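Local coordinates for trehalose synthase regulatory protein (Candida albicans, PDB 5HUS), which probably acts as a regulatory subunit of the trehalose synthase complex, its C-terminal domain being related in sequence to the trehalose-phosphatases of the haloacid dehalogenase superfamily, at residues W122-I126 and F179-V184; L129-K133 and E170-I175; E135-G139 and R163-T167. One frame throughout, in Å; residues are numbered along the deposited sequence.

In the fold
All three contacts join helix 116-136 to helix 161-179 or the chain beside it, the two helices that lie on one face of a four-stranded antiparallel sheet, as in the cap module of related phosphatases. None is a fully buried core; each mixes buried and exposed residues. Contact 1 is carried by aromatic and aliphatic side chains and a stacked asparagine amide where helix 161-179 turns into strand 184-189. Contact 2, about 12 Å away between centres, pairs the two helices directly, aliphatic near the sheet and charged at the rim. Contact 3, its centre about 10 Å from that of contact 2 and farthest from the chain's centre, rests on one buried leucine and an arginine with a weak backbone bond.

Contact 1. Residues W122-I126 and F179-V184; sequences WMPEI and FEHNGV
Trp122 and Asn182 lie flat against each other where helix 116-136 meets the turn between helix 161-179 and strand 184-189, in a two-layer alpha+beta module, probably a cap, of two helices on a four-stranded antiparallel sheet. The Asn182 amide and the indole are only 16° from parallel, and Asn182 CG, anti to its own carbonyl carbon (chi1 -68°), is thereby laid 3.2 Å above the indole plane, offset toward the rim. Asn182 CB makes a CH-pi contact, 3.6 Å from the centroid of the six-membered ring of Trp122. Asparagine suits this place because its planar amide can stack on the indole. Separately, Lys197 NZ holds the turn by a hydrogen bond to Asn182 O.

Phe179 supplies a second aromatic surface. Ile126 CG1 sits over one face of its ring, 4.1 Å from the centroid in another CH-pi contact. Glu125 CB meets the edge of the same ring in its plane, with the carboxylate leading away, so this exposed glutamate lends only its aliphatic root to the contact.

Apolar packing continues toward the sheet. Val184 CG2 approaches Trp122 CE3 at 4.0 Å, while Val184 CG1 faces Ile126 CD1 in a purely aliphatic touch. Ile126 and Val184 also touch Val195 of strand 192-197, a setting that suits branched apolar side chains.

No hydrogen bond crosses between the two segments. Even Trp122 NE1 and Asn182 ND2, 3.5 Å apart, are two donors with nothing to share.

Contact 2. Residues L129-K133 and E170-I175; sequences LVESK and ETIQHI
The imidazole of His174 carries Leu129 on one face and Lys133 at its edge, linking two antiparallel helices that pack side by side on the antiparallel sheet of what is probably the cap module. Leu129 CD1 stands 3.3 Å above the ring plane, offset toward the rim, in a CH-pi contact; the two side chains come from opposite directions. At the edge, Lys133 NZ gives a hydrogen bond of 3.1 Å to His174 ND1, only 5° out of the ring plane. Because ND1 is the acceptor, the bond is consistent with a neutral ring protonated at NE2, and the nearby ammonium would probably disfavour a second proton.

The axes of segments 129-133 and 170-175 come within 11.2 Å, their directions 157° apart, a spacing that leaves room for long side chains to span the gap at the exposed rim. Lys133 does so, bent at its second torsion (chi2 -60°) and extended beyond it. Its methylenes run past Thr171 in the opposite direction, with CG 3.5 Å from Thr171 OG1. Threonine is compact, and its hydroxyl is satisfied by Thr167 O one turn back along its own helix, so it can lie buried beside the lysine stem.

Nearer the sheet the chemistry is aliphatic. Leu129 CD2 packs on Ile175 CG1 at 3.6 Å, and Val130 CG2 approaches Ile175 CD1; Val130 also touches Val149 and Phe151 of strand 149-152, while Ile175 reaches Ala186 and Val195.

Two acceptors thus grip the lysine ammonium. Besides the histidine nitrogen, Glu170 completes a salt bridge, its OE1 receiving Lys133 NZ at 2.9 Å through the syn lone pair.

Contact 3. Residues E135-G139 and R163-T167; sequences ERLPG and RSLDT
With its CG trans to the backbone N (chi1 176°) and its chain extended as far as NE, Arg163 reaches from helix 161-179 past Leu137 to the end of helix 116-136 and the loop beyond it. The two side chains run antiparallel. Leu137 also has its CG directed away from its backbone N, and a turn at chi2 of 68° splits its methyls between two neighbours: CD1 lies beside the arginine stem, 3.7 Å from Arg163 NE, whereas CD2 meets Thr167 CG2 tip to tip at 3.8 Å.

A leucine fits this buried position because its two branches can meet both an extended methylene chain and a threonine methyl. It also touches Ser156 on helix 156-159. Ser164 lies at the margin of the leucine, and the hydroxyl of its small side chain is hydrogen-bonded to that of Ser156.

The Arg163 guanidinium offers NH2 to Arg136 O. The distance is 2.9 Å, but the N-H...O angle of 118° makes the bond weak. Pro138 CD lies 3.9 Å from Arg163 NH2, its ring crossing the arginine at about a right angle. The length of arginine suits an exposed site such as this, since its stem can pack on apolar carbon while its charged head stays near the surface.

Thr167 keeps its own polar end within the helix: its OG1 and N reach Arg163 O from opposite faces of that carbonyl's plane, with OG1 at 3.0 Å. This leaves the threonine methyl for Leu137.

Such packing joins the two helices where helix 116-136 gives way to strand 141-144, in an alpha-beta-beta-alpha-beta-beta arrangement consistent with the C2-type cap of haloacid dehalogenase phosphatases.

Contact 1. Residues W122-I126 and F179-V184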
ATOM      1  N   TRP A 122       9.783  16.001 -11.600  1.00 26.48           N
ATOM      2  CA  TRP A 122       8.456  15.711 -12.150  1.00 25.94           C
ATOM      3  C   TRP A 122       7.286  16.217 -11.313  1.00 23.14           C
ATOM      4  O   TRP A 122       6.267  16.624 -11.869  1.00 23.69           O
ATOM      5  CB  TRP A 122       8.296  14.210 -12.355  1.00 26.41           C
ATOM      6  CG  TRP A 122       9.338  13.623 -13.238  1.00 28.69           C
ATOM      7  CD1 TRP A 122      10.008  14.249 -14.252  1.00 33.75           C
ATOM      8  CD2 TRP A 122       9.853  12.291 -13.179  1.00 21.59           C
ATOM      9  NE1 TRP A 122      10.902  13.383 -14.832  1.00 30.01           N
ATOM     10  CE2 TRP A 122      10.829  12.175 -14.193  1.00 27.02           C
ATOM     11  CE3 TRP A 122       9.584  11.182 -12.373  1.00 28.86           C
ATOM     12  CZ2 TRP A 122      11.533  10.991 -14.419  1.00 25.73           C
ATOM     13  CZ3 TRP A 122      10.284  10.007 -12.602  1.00 29.85           C
ATOM     14  CH2 TRP A 122      11.245   9.922 -13.615  1.00 31.04           C
ATOM     15  N   MET A 123       7.416  16.172  -9.990  1.00 25.07           N
ATOM     16  CA  MET A 123       6.313  16.593  -9.121  1.00 20.05           C
ATOM     17  C   MET A 123       5.802  18.015  -9.427  1.00 21.00           C
ATOM     18  O   MET A 123       4.592  18.203  -9.546  1.00 22.73           O
ATOM     19  CB  MET A 123       6.709  16.483  -7.642  1.00 22.02           C
ATOM     20  CG  MET A 123       6.732  15.061  -7.109  1.00 23.41           C
ATOM     21  SD  MET A 123       5.081  14.357  -6.947  1.00 22.87           S
ATOM     22  CE  MET A 123       4.449  15.280  -5.548  1.00 20.16           C
ATOM     23  N   PRO A 124       6.704  19.015  -9.571  1.00 27.16           N
ATOM     24  CA  PRO A 124       6.167  20.357  -9.846  1.00 30.08           C
ATOM     25  C   PRO A 124       5.354  20.431 -11.140  1.00 23.53           C
ATOM     26  O   PRO A 124       4.332  21.129 -11.175  1.00 26.77           O
ATOM     27  CB  PRO A 124       7.427  21.224  -9.947  1.00 30.16           C
ATOM     28  CG  PRO A 124       8.428  20.515  -9.100  1.00 27.38           C
ATOM     29  CD  PRO A 124       8.163  19.056  -9.348  1.00 27.69           C
ATOM     30  N   GLU A 125       5.786  19.699 -12.163  1.00 21.52           N
ATOM     31  CA  GLU A 125       5.070  19.651 -13.434  1.00 33.49           C
ATOM     32  C   GLU A 125       3.713  18.980 -13.270  1.00 27.05           C
ATOM     33  O   GLU A 125       2.707  19.454 -13.800  1.00 26.74           O
ATOM     34  CB  GLU A 125       5.890  18.915 -14.494  1.00 32.24           C
ATOM     35  CG  GLU A 125       7.213  19.580 -14.838  1.00 43.82           C
ATOM     36  CD  GLU A 125       7.037  20.967 -15.428  1.00 66.96           C
ATOM     37  OE1 GLU A 125       6.077  21.173 -16.204  1.00 54.98           O
ATOM     38  OE2 GLU A 125       7.858  21.854 -15.113  1.00 58.59           O
ATOM     39  N   ILE A 126       3.688  17.876 -12.529  1.00 26.10           N
ATOM     40  CA  ILE A 126       2.443  17.158 -12.282  1.00 21.79           C
ATOM     41  C   ILE A 126       1.454  18.021 -11.505  1.00 24.15           C
ATOM     42  O   ILE A 126       0.277  18.101 -11.861  1.00 26.78           O
ATOM     43  CB  ILE A 126       2.700  15.842 -11.515  1.00 19.70           C
ATOM     44  CG1 ILE A 126       3.595  14.923 -12.346  1.00 25.27           C
ATOM     45  CG2 ILE A 126       1.383  15.153 -11.182  1.00 20.97           C
ATOM     46  CD1 ILE A 126       4.065  13.675 -11.607  1.00 26.37           C
ATOM     47  N   PHE A 179       3.778  11.548 -19.122  1.00 21.39           N
ATOM     48  CA  PHE A 179       4.680  11.038 -18.089  1.00 23.58           C
ATOM     49  C   PHE A 179       4.898   9.531 -18.066  1.00 21.26           C
ATOM     50  O   PHE A 179       5.722   9.041 -17.293  1.00 22.83           O
ATOM     51  CB  PHE A 179       4.189  11.496 -16.710  1.00 23.05           C
ATOM     52  CG  PHE A 179       4.391  12.958 -16.465  1.00 27.78           C
ATOM     53  CD1 PHE A 179       5.563  13.422 -15.887  1.00 38.38           C
ATOM     54  CD2 PHE A 179       3.423  13.876 -16.836  1.00 27.40           C
ATOM     55  CE1 PHE A 179       5.758  14.772 -15.671  1.00 36.58           C
ATOM     56  CE2 PHE A 179       3.611  15.227 -16.621  1.00 27.43           C
ATOM     57  CZ  PHE A 179       4.781  15.675 -16.038  1.00 33.52           C
ATOM     58  N   GLU A 180       4.175   8.786 -18.900  1.00 23.16           N
ATOM     59  CA  GLU A 180       4.335   7.337 -18.938  1.00 24.53           C
ATOM     60  C   GLU A 180       5.793   6.911 -19.160  1.00 23.99           C
ATOM     61  O   GLU A 180       6.255   5.955 -18.548  1.00 20.96           O
ATOM     62  CB  GLU A 180       3.446   6.722 -20.021  1.00 31.32           C
ATOM     63  CG  GLU A 180       3.664   5.238 -20.230  1.00 45.36           C
ATOM     64  CD  GLU A 180       2.695   4.625 -21.224  1.00 56.56           C
ATOM     65  OE1 GLU A 180       2.570   5.161 -22.347  1.00 61.74           O
ATOM     66  OE2 GLU A 180       2.061   3.603 -20.880  1.00 47.86           O
ATOM     67  N   HIS A 181       6.526   7.634 -20.007  1.00 24.01           N
ATOM     68  CA  HIS A 181       7.918   7.267 -20.284  1.00 24.54           C
ATOM     69  C   HIS A 181       8.809   7.403 -19.050  1.00 23.97           C
ATOM     70  O   HIS A 181       9.893   6.829 -19.001  1.00 26.27           O
ATOM     71  CB  HIS A 181       8.493   8.115 -21.428  1.00 23.38           C
ATOM     72  CG  HIS A 181       8.688   9.556 -21.075  1.00 22.56           C
ATOM     73  ND1 HIS A 181       7.730  10.515 -21.317  1.00 25.42           N
ATOM     74  CD2 HIS A 181       9.731  10.202 -20.501  1.00 24.08           C
ATOM     75  CE1 HIS A 181       8.177  11.692 -20.915  1.00 25.32           C
ATOM     76  NE2 HIS A 181       9.387  11.529 -20.412  1.00 24.89           N
ATOM     77  N   ASN A 182       8.355   8.170 -18.065  1.00 20.10           N
ATOM     78  CA  ASN A 182       9.091   8.320 -16.813  1.00 21.61           C
ATOM     79  C   ASN A 182       8.734   7.251 -15.782  1.00 19.54           C
ATOM     80  O   ASN A 182       9.201   7.300 -14.650  1.00 25.36           O
ATOM     81  CB  ASN A 182       8.834   9.699 -16.208  1.00 24.09           C
ATOM     82  CG  ASN A 182       9.428  10.817 -17.038  1.00 23.44           C
ATOM     83  OD1 ASN A 182      10.507  10.672 -17.611  1.00 27.38           O
ATOM     84  ND2 ASN A 182       8.725  11.941 -17.105  1.00 25.09           N
ATOM     85  N   GLY A 183       7.895   6.301 -16.174  1.00 21.04           N
ATOM     86  CA  GLY A 183       7.422   5.281 -15.248  1.00 25.70           C
ATOM     87  C   GLY A 183       6.411   5.839 -14.264  1.00 24.50           C
ATOM     88  O   GLY A 183       6.348   5.414 -13.108  1.00 25.75           O
ATOM     89  N   VAL A 184       5.623   6.806 -14.725  1.00 21.96           N
ATOM     90  CA  VAL A 184       4.597   7.442 -13.906  1.00 23.98           C
ATOM     91  C   VAL A 184       3.242   7.321 -14.599  1.00 23.79           C
ATOM     92  O   VAL A 184       3.148   7.516 -15.807  1.00 26.43           O
ATOM     93  CB  VAL A 184       4.930   8.929 -13.648  1.00 20.92           C
ATOM     94  CG1 VAL A 184       3.762   9.648 -12.985  1.00 22.23           C
ATOM     95  CG2 VAL A 184       6.194   9.046 -12.811  1.00 23.85           C
TER

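Contact 2. Residues L129-K133 and E170-I175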
ATOM      1  N   LEU A 129      -0.008  20.804 -13.652  1.00 26.57           N
ATOM      2  CA  LEU A 129      -0.984  20.226 -14.568  1.00 27.81           C
ATOM      3  C   LEU A 129      -2.316  19.982 -13.854  1.00 35.98           C
ATOM      4  O   LEU A 129      -3.373  20.397 -14.334  1.00 29.55           O
ATOM      5  CB  LEU A 129      -0.433  18.927 -15.170  1.00 24.55           C
ATOM      6  CG  LEU A 129      -1.156  18.243 -16.333  1.00 29.36           C
ATOM      7  CD1 LEU A 129      -0.182  17.362 -17.096  1.00 36.28           C
ATOM      8  CD2 LEU A 129      -2.343  17.411 -15.854  1.00 29.26           C
ATOM      9  N   VAL A 130      -2.264  19.325 -12.699  1.00 24.77           N
ATOM     10  CA  VAL A 130      -3.479  19.037 -11.940  1.00 29.72           C
ATOM     11  C   VAL A 130      -4.180  20.321 -11.502  1.00 30.50           C
ATOM     12  O   VAL A 130      -5.409  20.416 -11.557  1.00 28.94           O
ATOM     13  CB  VAL A 130      -3.181  18.165 -10.705  1.00 29.04           C
ATOM     14  CG1 VAL A 130      -4.429  18.003  -9.848  1.00 28.20           C
ATOM     15  CG2 VAL A 130      -2.653  16.806 -11.143  1.00 26.78           C
ATOM     16  N   GLU A 131      -3.402  21.320 -11.095  1.00 27.26           N
ATOM     17  CA  GLU A 131      -3.988  22.574 -10.624  1.00 28.70           C
ATOM     18  C   GLU A 131      -4.740  23.293 -11.746  1.00 33.31           C
ATOM     19  O   GLU A 131      -5.767  23.925 -11.499  1.00 33.85           O
ATOM     20  CB  GLU A 131      -2.908  23.480 -10.022  1.00 30.28           C
ATOM     21  CG  GLU A 131      -2.546  23.109  -8.582  1.00 24.13           C
ATOM     22  CD  GLU A 131      -1.397  23.930  -8.025  1.00 36.36           C
ATOM     23  OE1 GLU A 131      -0.627  24.508  -8.821  1.00 40.62           O
ATOM     24  OE2 GLU A 131      -1.263  23.992  -6.788  1.00 35.69           O
ATOM     25  N   SER A 132      -4.244  23.169 -12.976  1.00 32.61           N
ATOM     26  CA  SER A 132      -4.899  23.781 -14.131  1.00 34.37           C
ATOM     27  C   SER A 132      -6.231  23.101 -14.449  1.00 37.97           C
ATOM     28  O   SER A 132      -7.140  23.728 -14.994  1.00 34.99           O
ATOM     29  CB  SER A 132      -3.986  23.742 -15.361  1.00 35.33           C
ATOM     30  OG  SER A 132      -3.910  22.437 -15.910  1.00 46.19           O
ATOM     31  N   LYS A 133      -6.341  21.819 -14.116  1.00 28.64           N
ATOM     32  CA  LYS A 133      -7.601  21.102 -14.265  1.00 28.35           C
ATOM     33  C   LYS A 133      -8.593  21.570 -13.211  1.00 34.60           C
ATOM     34  O   LYS A 133      -9.786  21.707 -13.485  1.00 30.94           O
ATOM     35  CB  LYS A 133      -7.399  19.590 -14.146  1.00 32.93           C
ATOM     36  CG  LYS A 133      -6.399  19.003 -15.125  1.00 31.18           C
ATOM     37  CD  LYS A 133      -6.809  19.245 -16.568  1.00 40.02           C
ATOM     38  CE  LYS A 133      -5.835  18.573 -17.528  1.00 33.69           C
ATOM     39  NZ  LYS A 133      -6.175  18.852 -18.951  1.00 34.42           N
ATOM     40  N   GLU A 170     -10.114  12.644 -18.998  1.00 29.13           N
ATOM     41  CA  GLU A 170      -9.302  13.486 -19.867  1.00 33.05           C
ATOM     42  C   GLU A 170      -7.931  13.727 -19.236  1.00 32.72           C
ATOM     43  O   GLU A 170      -6.900  13.687 -19.911  1.00 30.98           O
ATOM     44  CB  GLU A 170     -10.022  14.813 -20.127  1.00 31.19           C
ATOM     45  CG  GLU A 170      -9.400  15.686 -21.189  1.00 32.41           C
ATOM     46  CD  GLU A 170      -8.241  16.515 -20.671  1.00 35.82           C
ATOM     47  OE1 GLU A 170      -8.318  17.000 -19.520  1.00 38.60           O
ATOM     48  OE2 GLU A 170      -7.249  16.673 -21.416  1.00 43.38           O
ATOM     49  N   THR A 171      -7.945  13.968 -17.930  1.00 28.94           N
ATOM     50  CA  THR A 171      -6.739  14.235 -17.159  1.00 26.70           C
ATOM     51  C   THR A 171      -5.828  13.016 -17.090  1.00 23.06           C
ATOM     52  O   THR A 171      -4.604  13.133 -17.191  1.00 26.80           O
ATOM     53  CB  THR A 171      -7.102  14.695 -15.735  1.00 29.41           C
ATOM     54  OG1 THR A 171      -7.877  15.900 -15.813  1.00 31.50           O
ATOM     55  CG2 THR A 171      -5.851  14.957 -14.912  1.00 26.89           C
ATOM     56  N   ILE A 172      -6.429  11.842 -16.926  1.00 24.85           N
ATOM     57  CA  ILE A 172      -5.680  10.591 -16.964  1.00 22.22           C
ATOM     58  C   ILE A 172      -4.930  10.423 -18.291  1.00 31.15           C
ATOM     59  O   ILE A 172      -3.749  10.064 -18.304  1.00 25.00           O
ATOM     60  CB  ILE A 172      -6.611   9.389 -16.734  1.00 23.78           C
ATOM     61  CG1 ILE A 172      -7.042   9.341 -15.265  1.00 30.09           C
ATOM     62  CG2 ILE A 172      -5.917   8.096 -17.124  1.00 26.66           C
ATOM     63  CD1 ILE A 172      -8.092   8.306 -14.976  1.00 29.30           C
ATOM     64  N   GLN A 173      -5.608  10.694 -19.405  1.00 32.80           N
ATOM     65  CA  GLN A 173      -4.972  10.580 -20.719  1.00 26.24           C
ATOM     66  C   GLN A 173      -3.838  11.589 -20.872  1.00 26.77           C
ATOM     67  O   GLN A 173      -2.763  11.252 -21.372  1.00 33.19           O
ATOM     68  CB  GLN A 173      -5.996  10.769 -21.844  1.00 27.20           C
ATOM     69  CG  GLN A 173      -5.375  10.743 -23.239  1.00 31.87           C
ATOM     70  CD  GLN A 173      -6.409  10.643 -24.344  1.00 37.64           C
ATOM     71  OE1 GLN A 173      -7.613  10.585 -24.082  1.00 39.04           O
ATOM     72  NE2 GLN A 173      -5.943  10.618 -25.590  1.00 39.40           N
ATOM     73  N   HIS A 174      -4.091  12.820 -20.438  1.00 26.17           N
ATOM     74  CA  HIS A 174      -3.111  13.909 -20.475  1.00 27.27           C
ATOM     75  C   HIS A 174      -1.840  13.533 -19.700  1.00 33.17           C
ATOM     76  O   HIS A 174      -0.732  13.566 -20.244  1.00 26.53           O
ATOM     77  CB  HIS A 174      -3.752  15.184 -19.909  1.00 28.42           C
ATOM     78  CG  HIS A 174      -2.882  16.405 -19.963  1.00 24.89           C
ATOM     79  ND1 HIS A 174      -3.355  17.660 -19.639  1.00 27.12           N
ATOM     80  CD2 HIS A 174      -1.579  16.570 -20.290  1.00 28.72           C
ATOM     81  CE1 HIS A 174      -2.381  18.542 -19.762  1.00 29.65           C
ATOM     82  NE2 HIS A 174      -1.291  17.907 -20.156  1.00 27.48           N
ATOM     83  N   ILE A 175      -2.006  13.163 -18.436  1.00 26.90           N
ATOM     84  CA  ILE A 175      -0.869  12.775 -17.606  1.00 25.25           C
ATOM     85  C   ILE A 175      -0.138  11.544 -18.140  1.00 25.58           C
ATOM     86  O   ILE A 175       1.095  11.509 -18.169  1.00 26.36           O
ATOM     87  CB  ILE A 175      -1.319  12.519 -16.155  1.00 25.65           C
ATOM     88  CG1 ILE A 175      -1.787  13.831 -15.526  1.00 25.17           C
ATOM     89  CG2 ILE A 175      -0.194  11.901 -15.337  1.00 25.29           C
ATOM     90  CD1 ILE A 175      -2.540  13.653 -14.225  1.00 20.99           C
TER

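Contact 3. Residues E135-G139 and R163-T167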
ATOM      1  N   GLU A 135      -8.863  24.474 -11.872  1.00 37.07           N
ATOM      2  CA  GLU A 135      -9.396  25.776 -12.268  1.00 42.64           C
ATOM      3  C   GLU A 135     -10.596  25.648 -13.201  1.00 38.69           C
ATOM      4  O   GLU A 135     -11.555  26.408 -13.094  1.00 58.91           O
ATOM      5  CB  GLU A 135      -8.311  26.616 -12.947  1.00 43.18           C
ATOM      6  CG  GLU A 135      -7.044  26.782 -12.125  1.00 49.18           C
ATOM      7  CD  GLU A 135      -5.938  27.499 -12.881  1.00 63.65           C
ATOM      8  OE1 GLU A 135      -5.684  27.146 -14.055  1.00 59.97           O
ATOM      9  OE2 GLU A 135      -5.328  28.424 -12.302  1.00 68.71           O
ATOM     10  N   ARG A 136     -10.544  24.676 -14.106  1.00 41.30           N
ATOM     11  CA  ARG A 136     -11.582  24.524 -15.118  1.00 43.62           C
ATOM     12  C   ARG A 136     -12.724  23.621 -14.648  1.00 46.63           C
ATOM     13  O   ARG A 136     -13.704  23.429 -15.369  1.00 43.51           O
ATOM     14  CB  ARG A 136     -10.973  23.984 -16.418  1.00 55.48           C
ATOM     15  CG  ARG A 136      -9.805  24.824 -16.930  1.00 47.41           C
ATOM     16  CD  ARG A 136      -9.197  24.266 -18.207  1.00 51.41           C
ATOM     17  NE  ARG A 136      -9.966  24.637 -19.393  1.00 74.84           N
ATOM     18  CZ  ARG A 136      -9.564  24.421 -20.643  1.00 74.13           C
ATOM     19  NH1 ARG A 136      -8.393  23.844 -20.876  1.00 72.43           N
ATOM     20  NH2 ARG A 136     -10.328  24.797 -21.661  1.00 66.34           N
ATOM     21  N   LEU A 137     -12.602  23.083 -13.438  1.00 36.20           N
ATOM     22  CA  LEU A 137     -13.632  22.213 -12.875  1.00 31.59           C
ATOM     23  C   LEU A 137     -13.949  22.601 -11.430  1.00 38.03           C
ATOM     24  O   LEU A 137     -13.393  22.027 -10.490  1.00 33.80           O
ATOM     25  CB  LEU A 137     -13.197  20.744 -12.947  1.00 29.74           C
ATOM     26  CG  LEU A 137     -14.196  19.665 -12.509  1.00 40.28           C
ATOM     27  CD1 LEU A 137     -15.368  19.571 -13.470  1.00 38.47           C
ATOM     28  CD2 LEU A 137     -13.510  18.312 -12.373  1.00 33.06           C
ATOM     29  N   PRO A 138     -14.847  23.582 -11.248  1.00 41.59           N
ATOM     30  CA  PRO A 138     -15.175  24.091  -9.910  1.00 31.42           C
ATOM     31  C   PRO A 138     -15.679  22.992  -8.980  1.00 40.00           C
ATOM     32  O   PRO A 138     -16.452  22.125  -9.398  1.00 33.08           O
ATOM     33  CB  PRO A 138     -16.271  25.132 -10.183  1.00 40.50           C
ATOM     34  CG  PRO A 138     -16.791  24.809 -11.544  1.00 47.33           C
ATOM     35  CD  PRO A 138     -15.635  24.244 -12.300  1.00 42.49           C
ATOM     36  N   GLY A 139     -15.224  23.027  -7.733  1.00 33.71           N
ATOM     37  CA  GLY A 139     -15.578  22.008  -6.765  1.00 28.45           C
ATOM     38  C   GLY A 139     -14.485  20.964  -6.613  1.00 30.18           C
ATOM     39  O   GLY A 139     -14.428  20.251  -5.609  1.00 29.80           O
ATOM     40  N   ARG A 163     -19.726  15.371 -16.260  1.00 39.59           N
ATOM     41  CA  ARG A 163     -18.662  16.326 -16.549  1.00 43.10           C
ATOM     42  C   ARG A 163     -17.419  16.010 -15.726  1.00 40.87           C
ATOM     43  O   ARG A 163     -16.293  16.085 -16.224  1.00 40.69           O
ATOM     44  CB  ARG A 163     -19.123  17.755 -16.268  1.00 39.06           C
ATOM     45  CG  ARG A 163     -18.036  18.796 -16.464  1.00 37.87           C
ATOM     46  CD  ARG A 163     -18.462  20.159 -15.952  1.00 44.94           C
ATOM     47  NE  ARG A 163     -17.405  21.150 -16.128  1.00 42.00           N
ATOM     48  CZ  ARG A 163     -17.514  22.431 -15.791  1.00 57.88           C
ATOM     49  NH1 ARG A 163     -18.640  22.885 -15.254  1.00 56.76           N
ATOM     50  NH2 ARG A 163     -16.497  23.259 -15.990  1.00 51.30           N
ATOM     51  N   SER A 164     -17.637  15.655 -14.465  1.00 39.90           N
ATOM     52  CA  SER A 164     -16.549  15.315 -13.559  1.00 39.43           C
ATOM     53  C   SER A 164     -15.758  14.117 -14.074  1.00 36.05           C
ATOM     54  O   SER A 164     -14.540  14.199 -14.244  1.00 37.61           O
ATOM     55  CB  SER A 164     -17.095  15.030 -12.160  1.00 38.51           C
ATOM     56  OG  SER A 164     -16.044  14.830 -11.232  1.00 35.34           O
ATOM     57  N   LEU A 165     -16.454  13.010 -14.327  1.00 33.83           N
ATOM     58  CA  LEU A 165     -15.818  11.798 -14.844  1.00 31.24           C
ATOM     59  C   LEU A 165     -15.115  12.046 -16.173  1.00 41.30           C
ATOM     60  O   LEU A 165     -14.036  11.501 -16.428  1.00 30.02           O
ATOM     61  CB  LEU A 165     -16.848  10.680 -15.013  1.00 34.67           C
ATOM     62  CG  LEU A 165     -17.373  10.033 -13.732  1.00 42.16           C
ATOM     63  CD1 LEU A 165     -18.544   9.125 -14.052  1.00 45.96           C
ATOM     64  CD2 LEU A 165     -16.266   9.259 -13.036  1.00 41.02           C
ATOM     65  N   ASP A 166     -15.738  12.862 -17.020  1.00 38.07           N
ATOM     66  CA  ASP A 166     -15.155  13.222 -18.304  1.00 38.38           C
ATOM     67  C   ASP A 166     -13.832  13.952 -18.101  1.00 39.59           C
ATOM     68  O   ASP A 166     -12.830  13.634 -18.744  1.00 36.26           O
ATOM     69  CB  ASP A 166     -16.126  14.089 -19.114  1.00 36.23           C
ATOM     70  CG  ASP A 166     -17.259  13.282 -19.732  1.00 59.98           C
ATOM     71  OD1 ASP A 166     -17.452  12.113 -19.336  1.00 55.04           O
ATOM     72  OD2 ASP A 166     -17.965  13.824 -20.609  1.00 60.75           O
ATOM     73  N   THR A 167     -13.834  14.926 -17.194  1.00 34.18           N
ATOM     74  CA  THR A 167     -12.640  15.716 -16.918  1.00 34.17           C
ATOM     75  C   THR A 167     -11.534  14.857 -16.309  1.00 32.99           C
ATOM     76  O   THR A 167     -10.361  15.007 -16.656  1.00 31.82           O
ATOM     77  CB  THR A 167     -12.950  16.897 -15.983  1.00 35.87           C
ATOM     78  OG1 THR A 167     -13.885  17.772 -16.622  1.00 41.02           O
ATOM     79  CG2 THR A 167     -11.685  17.679 -15.661  1.00 30.32           C
TER